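Local coordinates for arginase (RocF) (Helicobacter pylori, PDB 4G3H), which probably hydrolyses L-arginine to L-ornithine and urea at a site that holds two manganese ions, at residues V226-L231 with R273-E278. Residues are numbered along the deposited sequence; the frame is centred on the assembly and turned at random.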
loop_
_atom_site.group_PDB
_atom_site.type_symbol
_atom_site.label_atom_id
_atom_site.label_comp_id
_atom_site.label_asym_id
_atom_site.label_seq_id
_atom_site.Cartn_x
_atom_site.Cartn_y
_atom_site.Cartn_z
ATOM N N VAL A 226 8.532 16.978 -2.939
ATOM C CA VAL A 226 8.749 15.944 -1.919
ATOM C C VAL A 226 10.172 15.408 -1.934
ATOM O O VAL A 226 10.822 15.394 -2.976
ATOM C CB VAL A 226 7.762 14.750 -2.077
ATOM C CG1 VAL A 226 6.326 15.269 -2.153
ATOM C CG2 VAL A 226 8.120 13.926 -3.308
ATOM N N ASP A 227 10.643 14.959 -0.773
ATOM C CA ASP A 227 11.995 14.424 -0.639
ATOM C C ASP A 227 12.057 12.928 -0.892
ATOM O O ASP A 227 13.046 12.425 -1.419
ATOM C CB ASP A 227 12.545 14.703 0.763
ATOM C CG ASP A 227 12.604 16.179 1.082
ATOM O OD1 ASP A 227 13.274 16.916 0.324
ATOM O OD2 ASP A 227 11.984 16.595 2.088
ATOM N N ILE A 228 11.015 12.211 -0.484
ATOM C CA ILE A 228 10.978 10.771 -0.685
ATOM C C ILE A 228 9.568 10.310 -1.014
ATOM O O ILE A 228 8.585 10.946 -0.638
ATOM C CB ILE A 228 11.496 9.998 0.545
ATOM C CG1 ILE A 228 10.648 10.333 1.763
ATOM C CG2 ILE A 228 12.968 10.317 0.782
ATOM C CD1 ILE A 228 11.021 9.524 2.972
ATOM N N ILE A 229 9.484 9.185 -1.709
ATOM C CA ILE A 229 8.210 8.664 -2.152
ATOM C C ILE A 229 7.933 7.241 -1.683
ATOM O O ILE A 229 8.841 6.409 -1.589
ATOM C CB ILE A 229 8.151 8.731 -3.690
ATOM C CG1 ILE A 229 8.379 10.178 -4.141
ATOM C CG2 ILE A 229 6.815 8.219 -4.201
ATOM C CD1 ILE A 229 8.441 10.355 -5.650
ATOM N N TYR A 230 6.663 6.988 -1.380
ATOM C CA TYR A 230 6.187 5.682 -0.940
ATOM C C TYR A 230 5.152 5.218 -1.972
ATOM O O TYR A 230 4.187 5.938 -2.251
ATOM C CB TYR A 230 5.523 5.812 0.440
ATOM C CG TYR A 230 4.968 4.523 1.015
ATOM C CD1 TYR A 230 5.756 3.686 1.813
ATOM C CD2 TYR A 230 3.647 4.138 0.763
ATOM C CE1 TYR A 230 5.237 2.494 2.348
ATOM C CE2 TYR A 230 3.120 2.952 1.287
ATOM C CZ TYR A 230 3.919 2.135 2.076
ATOM O OH TYR A 230 3.393 0.966 2.583
ATOM N N LEU A 231 5.356 4.040 -2.558
ATOM C CA LEU A 231 4.389 3.524 -3.530
ATOM C C LEU A 231 3.570 2.383 -2.927
ATOM O O LEU A 231 4.118 1.393 -2.431
ATOM C CB LEU A 231 5.076 3.033 -4.814
ATOM C CG LEU A 231 4.049 2.725 -5.924
ATOM C CD1 LEU A 231 4.641 3.029 -7.290
ATOM C CD2 LEU A 231 3.579 1.269 -5.839
ATOM N N ARG A 273 13.855 8.929 -5.674
ATOM C CA ARG A 273 13.200 9.234 -4.407
ATOM C C ARG A 273 12.292 8.135 -3.844
ATOM O O ARG A 273 11.808 8.252 -2.720
ATOM C CB ARG A 273 12.416 10.543 -4.538
ATOM C CG ARG A 273 13.295 11.775 -4.759
ATOM C CD ARG A 273 12.452 13.032 -4.970
ATOM N NE ARG A 273 11.724 12.990 -6.240
ATOM C CZ ARG A 273 10.800 13.873 -6.608
ATOM N NH1 ARG A 273 10.472 14.882 -5.808
ATOM N NH2 ARG A 273 10.197 13.747 -7.782
ATOM N N LEU A 274 12.058 7.081 -4.622
ATOM C CA LEU A 274 11.217 5.970 -4.169
ATOM C C LEU A 274 11.982 5.188 -3.107
ATOM O O LEU A 274 13.021 4.607 -3.401
ATOM C CB LEU A 274 10.881 5.041 -5.344
ATOM C CG LEU A 274 9.962 3.840 -5.064
ATOM C CD1 LEU A 274 8.581 4.327 -4.626
ATOM C CD2 LEU A 274 9.835 2.994 -6.323
ATOM N N LYS A 275 11.467 5.167 -1.879
ATOM C CA LYS A 275 12.134 4.456 -0.789
ATOM C C LYS A 275 11.432 3.175 -0.347
ATOM O O LYS A 275 11.958 2.430 0.478
ATOM C CB LYS A 275 12.322 5.388 0.419
ATOM C CG LYS A 275 13.130 6.638 0.100
ATOM C CD LYS A 275 14.471 6.263 -0.507
ATOM C CE LYS A 275 15.191 7.474 -1.073
ATOM N NZ LYS A 275 16.454 7.094 -1.772
ATOM N N ALA A 276 10.243 2.916 -0.879
ATOM C CA ALA A 276 9.536 1.694 -0.520
ATOM C C ALA A 276 8.380 1.387 -1.448
ATOM O O ALA A 276 7.770 2.293 -2.022
ATOM C CB ALA A 276 9.029 1.769 0.927
ATOM N N VAL A 277 8.097 0.096 -1.604
ATOM C CA VAL A 277 6.980 -0.344 -2.418
ATOM C C VAL A 277 6.181 -1.390 -1.653
ATOM O O VAL A 277 6.735 -2.354 -1.107
ATOM C CB VAL A 277 7.422 -0.943 -3.759
ATOM C CG1 VAL A 277 6.197 -1.425 -4.517
ATOM C CG2 VAL A 277 8.176 0.107 -4.592
ATOM N N GLU A 278 4.871 -1.175 -1.614
ATOM C CA GLU A 278 3.944 -2.063 -0.939
ATOM C C GLU A 278 2.976 -2.634 -1.979
ATOM O O GLU A 278 2.382 -1.877 -2.757
ATOM C CB GLU A 278 3.150 -1.268 0.108
ATOM C CG GLU A 278 2.109 -2.065 0.885
ATOM C CD GLU A 278 1.025 -1.180 1.491
ATOM O OE1 GLU A 278 1.246 0.042 1.630
ATOM O OE2 GLU A 278 -0.052 -1.705 1.839
#
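The hydroxyl of Tyr230 meets the carboxylate of Glu278 at the ring's edge: OH gives a short hydrogen bond of 2.5 Å to OE1, arriving from above the carboxylate plane, which is turned 57° from the ring. CB of Ala276 lies obliquely to the ring, 3.9 Å from Tyr230 CD1. With CG anti to the backbone N (chi1 179°), Tyr230 runs its ring forward to Glu278, whose OE2 is held by Ser88. At the other end, CD1 of Ile229 lies over one face of the Arg273 guanidinium, displaced toward the rim; at its edge NH1 bonds Val226 O at 2.9 Å and also reaches Leu223 O. Between these ends Ile229 N bonds Arg273 O and Lys275 N bonds Ile229 O; a beta bulge at Lys275 then shifts the register by one residue, so Leu231 N takes Ala276 O and Glu278 N takes Leu231 O. Opposite the tyrosine, Leu231 CB packs on Leu274 CD1 at 3.7 Å. Strand 228-234 ends in the metal ligand Asp234, and the Glu278 side chain, not a ligand, lies about 8 Å from a manganese ion. Helix 256-269 joins the two central strands as a beta-alpha-beta unit; helix 94-104 covers the Tyr230 face, helix 293-309 packs on Leu274 and Val277.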